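Local structure of conjugal transfer protein TRWB (1E9R) at residues V40-V45 / A405-A410; P167-L172 / P219-M224. The protein forms a hexamer resembling ring helicases and F1-ATPase that, as the coupling protein of bacterial conjugation, probably uses nucleotide hydrolysis to move DNA. One frame throughout, in Å; residues are numbered along the deposited sequence.

Interaction 1 (V40-V45 / A405-A410); sequences VTVAGV and AYVGFA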
# COMPACT_ATOMS: atom_id res chain seq x y z
N VAL B 40 -36.01 21.78 16.15
CA VAL B 40 -35.40 20.82 17.07
C VAL B 40 -34.08 21.47 17.48
O VAL B 40 -33.58 22.35 16.77
CB VAL B 40 -35.15 19.47 16.38
CG1 VAL B 40 -36.48 18.86 15.93
CG2 VAL B 40 -34.22 19.65 15.18
N THR B 41 -33.50 21.06 18.60
CA THR B 41 -32.25 21.69 19.00
C THR B 41 -31.05 20.77 19.07
O THR B 41 -31.18 19.57 19.34
CB THR B 41 -32.36 22.39 20.37
OG1 THR B 41 -32.61 21.41 21.39
CG2 THR B 41 -33.47 23.42 20.36
N VAL B 42 -29.89 21.37 18.84
CA VAL B 42 -28.61 20.68 18.89
C VAL B 42 -27.82 21.38 19.98
O VAL B 42 -27.41 22.52 19.80
CB VAL B 42 -27.85 20.81 17.55
CG1 VAL B 42 -26.51 20.08 17.64
CG2 VAL B 42 -28.70 20.27 16.40
N ALA B 43 -27.64 20.71 21.11
CA ALA B 43 -26.90 21.31 22.22
C ALA B 43 -27.48 22.67 22.62
O ALA B 43 -26.75 23.58 23.00
CB ALA B 43 -25.43 21.46 21.85
N GLY B 44 -28.80 22.79 22.53
CA GLY B 44 -29.45 24.04 22.89
C GLY B 44 -29.55 25.02 21.74
O GLY B 44 -30.18 26.08 21.87
N VAL B 45 -28.94 24.68 20.61
CA VAL B 45 -29.00 25.57 19.45
C VAL B 45 -30.04 25.08 18.47
O VAL B 45 -30.02 23.92 18.06
CB VAL B 45 -27.65 25.64 18.71
CG1 VAL B 45 -27.72 26.71 17.64
CG2 VAL B 45 -26.52 25.94 19.69
N ALA B 405 -19.56 20.92 23.09
CA ALA B 405 -19.57 20.64 21.66
C ALA B 405 -19.40 21.84 20.76
O ALA B 405 -19.76 22.96 21.10
CB ALA B 405 -20.86 19.92 21.29
N TYR B 406 -18.84 21.57 19.59
CA TYR B 406 -18.66 22.58 18.57
C TYR B 406 -19.74 22.27 17.54
O TYR B 406 -19.72 21.21 16.93
CB TYR B 406 -17.29 22.49 17.93
CG TYR B 406 -16.21 23.14 18.76
CD1 TYR B 406 -16.09 24.53 18.80
CD2 TYR B 406 -15.31 22.38 19.50
CE1 TYR B 406 -15.09 25.14 19.56
CE2 TYR B 406 -14.30 22.99 20.26
CZ TYR B 406 -14.21 24.37 20.28
OH TYR B 406 -13.24 24.99 21.03
N VAL B 407 -20.69 23.18 17.38
CA VAL B 407 -21.78 22.99 16.43
C VAL B 407 -21.53 23.72 15.12
O VAL B 407 -21.37 24.95 15.11
CB VAL B 407 -23.12 23.48 17.04
CG1 VAL B 407 -24.27 23.20 16.07
CG2 VAL B 407 -23.36 22.78 18.37
N GLY B 408 -21.49 22.96 14.02
CA GLY B 408 -21.27 23.53 12.71
C GLY B 408 -22.32 23.09 11.71
O GLY B 408 -22.18 22.07 11.05
N PHE B 409 -23.40 23.87 11.61
CA PHE B 409 -24.48 23.55 10.69
C PHE B 409 -24.04 23.73 9.25
O PHE B 409 -23.09 24.45 8.98
CB PHE B 409 -25.69 24.44 10.99
CG PHE B 409 -26.36 24.13 12.30
CD1 PHE B 409 -26.92 22.87 12.53
CD2 PHE B 409 -26.44 25.09 13.30
CE1 PHE B 409 -27.56 22.58 13.75
CE2 PHE B 409 -27.07 24.80 14.53
CZ PHE B 409 -27.63 23.55 14.75
N ALA B 410 -24.75 23.06 8.35
CA ALA B 410 -24.45 23.11 6.92
C ALA B 410 -24.55 24.53 6.38
O ALA B 410 -25.19 25.39 6.99
CB ALA B 410 -25.40 22.20 6.16
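Val-42 meets Val-407 and Phe-409 at once, and the contact shows how a small hairpin can be seated on a sheet through apolar side chains, while Glu-72 of helix 66-79 holds it elsewhere by hydrogen bonds to Thr-41 OG1 and Gly-44 N. The hairpin has strands 41-42 and 45-46 joined by a type I' turn, closed by Val-45 N to Val-42 O at 2.8 Å; Gly-44 suits this turn, since a side chain there would jam against the carbonyl of Ala-43. Aliphatic contacts come first. A chi1 of 180° turns CG1 of Val-42 opposite the backbone N, which carries that methyl to 4.1 Å from Val-407 CG1, while Ala-43 CB reaches Val-407 CG2 at 4.3 Å. The aromatic contacts use the rim of Phe-409: Val-42 CG2 is 3.7 Å from CE1, and Val-45 CG1 approaches CE2 at 3.7 Å in the ring plane. Val-407 CG1, two residues back along the chain, lies 3.5 Å above one face of the ring, offset toward its rim. Cut back to alanine, Phe-409 would lose its ring, which is likely to leave a gap beside CG2 of Val-42 and CG1 of Val-45. With no polar bond between the segments, their hold on each other rests on fit and the burial of hydrocarbon.

Interaction 2 (P167-L172 / P219-M224); sequences PSMREL and PEHVTM
Met-169 lies against His-221 and Val-222, where the first turn of helix 169-178 meets the short helix 219-223 in the all-alpha part of the coupling protein. Farther along, the longer helix also turns Leu-172 to helix 141-163, which ties it to a second neighbour. Just ahead of the first turn, Ser-168 is the N-cap: its OG accepts from Glu-171 N at 3.3 Å, nearly straight at 162°, and more weakly from Arg-170 N. Met-169 follows as the buried anchor. Its CA is 5.2 Å from that of Val-222, an approach close enough to bring backbone into the packing, with Met-169 O 3.8 Å from Val-222 CG2. Bends at chi2 and chi3 fold the thioether round so that CE abuts His-221 CB at 3.5 Å, while the imidazole carries on toward Leu-258 and Ala-261 of helix 252-269. Arg-170 reaches over from the exposed side, its chain crossing Val-222 at about a right angle. The guanidinium end comes to lie beside that valine: NE of Arg-170 rests 3.7 Å from Val-222 CG1, and its NH2 stands 3.6 Å from Val-222 O.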
# COMPACT_ATOMS: atom_id res chain seq x y z
N PRO B 167 -43.23 -19.67 3.61
CA PRO B 167 -42.24 -18.63 3.88
C PRO B 167 -41.78 -18.69 5.34
O PRO B 167 -42.13 -17.83 6.15
CB PRO B 167 -43.00 -17.35 3.56
CG PRO B 167 -44.35 -17.66 4.06
CD PRO B 167 -44.59 -19.09 3.56
N SER B 168 -41.00 -19.72 5.65
CA SER B 168 -40.49 -19.93 7.00
C SER B 168 -39.00 -19.64 7.13
O SER B 168 -38.20 -20.12 6.33
CB SER B 168 -40.73 -21.38 7.43
OG SER B 168 -40.21 -21.64 8.72
N MET B 169 -38.62 -18.85 8.13
CA MET B 169 -37.21 -18.54 8.32
C MET B 169 -36.50 -19.81 8.75
O MET B 169 -35.30 -19.97 8.49
CB MET B 169 -37.01 -17.46 9.38
CG MET B 169 -37.37 -16.05 8.91
SD MET B 169 -36.59 -15.61 7.35
CE MET B 169 -34.93 -15.39 7.85
N ARG B 170 -37.23 -20.71 9.39
CA ARG B 170 -36.66 -21.96 9.85
C ARG B 170 -36.38 -22.84 8.63
O ARG B 170 -35.32 -23.45 8.52
CB ARG B 170 -37.63 -22.63 10.82
CG ARG B 170 -36.98 -23.56 11.83
CD ARG B 170 -37.63 -23.41 13.21
NE ARG B 170 -36.96 -22.39 14.03
CZ ARG B 170 -37.44 -21.91 15.18
NH1 ARG B 170 -38.60 -22.36 15.66
NH2 ARG B 170 -36.75 -21.00 15.87
N GLU B 171 -37.34 -22.89 7.71
CA GLU B 171 -37.18 -23.68 6.48
C GLU B 171 -36.05 -23.11 5.61
O GLU B 171 -35.28 -23.86 5.01
CB GLU B 171 -38.48 -23.68 5.67
CG GLU B 171 -39.43 -24.84 5.98
CD GLU B 171 -38.83 -26.19 5.61
OE1 GLU B 171 -38.56 -26.40 4.40
OE2 GLU B 171 -38.63 -27.03 6.52
N LEU B 172 -35.99 -21.78 5.55
CA LEU B 172 -34.97 -21.07 4.80
C LEU B 172 -33.60 -21.40 5.37
O LEU B 172 -32.66 -21.68 4.65
CB LEU B 172 -35.22 -19.57 4.89
CG LEU B 172 -34.27 -18.66 4.12
CD1 LEU B 172 -34.32 -18.95 2.63
CD2 LEU B 172 -34.66 -17.23 4.39
N PRO B 219 -28.98 -16.78 11.62
CA PRO B 219 -29.34 -17.17 12.99
C PRO B 219 -30.41 -16.34 13.74
O PRO B 219 -31.51 -16.83 13.99
CB PRO B 219 -27.98 -17.17 13.70
CG PRO B 219 -27.08 -17.73 12.61
CD PRO B 219 -27.54 -16.96 11.38
N GLU B 220 -30.09 -15.09 14.08
CA GLU B 220 -31.04 -14.23 14.80
C GLU B 220 -32.35 -13.98 14.05
O GLU B 220 -33.37 -13.65 14.66
CB GLU B 220 -30.38 -12.91 15.15
CG GLU B 220 -29.21 -13.04 16.09
CD GLU B 220 -29.55 -13.83 17.36
OE1 GLU B 220 -30.63 -13.60 17.94
OE2 GLU B 220 -28.73 -14.68 17.77
N HIS B 221 -32.33 -14.11 12.73
CA HIS B 221 -33.53 -13.91 11.93
C HIS B 221 -34.45 -15.10 12.17
O HIS B 221 -35.67 -14.99 12.09
CB HIS B 221 -33.17 -13.87 10.44
CG HIS B 221 -32.48 -12.61 10.01
ND1 HIS B 221 -33.15 -11.56 9.43
CD2 HIS B 221 -31.18 -12.24 10.07
CE1 HIS B 221 -32.29 -10.59 9.15
NE2 HIS B 221 -31.09 -10.98 9.53
N VAL B 222 -33.83 -16.25 12.45
CA VAL B 222 -34.57 -17.48 12.67
C VAL B 222 -35.24 -17.47 14.03
O VAL B 222 -36.41 -17.82 14.15
CB VAL B 222 -33.64 -18.72 12.57
CG1 VAL B 222 -34.45 -19.99 12.79
CG2 VAL B 222 -32.95 -18.77 11.21
N THR B 223 -34.48 -17.07 15.04
CA THR B 223 -34.98 -17.03 16.41
C THR B 223 -35.88 -15.82 16.68
O THR B 223 -36.51 -15.74 17.74
CB THR B 223 -33.81 -17.02 17.40
OG1 THR B 223 -33.05 -15.81 17.24
CG2 THR B 223 -32.90 -18.22 17.13
N MET B 224 -35.93 -14.90 15.73
CA MET B 224 -36.75 -13.70 15.87
C MET B 224 -38.22 -14.10 15.88
O MET B 224 -38.68 -14.80 14.98
CB MET B 224 -36.51 -12.75 14.69
CG MET B 224 -36.37 -11.26 15.06
SD MET B 224 -37.86 -10.33 15.47
CE MET B 224 -37.27 -9.31 16.70

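Overall arrangement
From the N terminus the chain passes helix 26-33 and makes the hairpin of residues 40-45 before entering strand 56-59 and the probable P-loop. It lays down the first parallel strands of the central sheet, 56-59, 83-89 and 103-105, then departs into a helical excursion, where interaction 2 closes a loop of 46 residues between 167-172 and 219-224. The chain returns to the sheet through strand 243-247, and at 405-410 interaction 1 closes the long loop, enclosing interaction 2 entirely. The two are nested without crossing. Interaction 1 joins the hairpin to the edge region of the mixed sheet; interaction 2 joins two helices on the opposite side of the chain's centre, about 42 Å away between the centres of the two contacts.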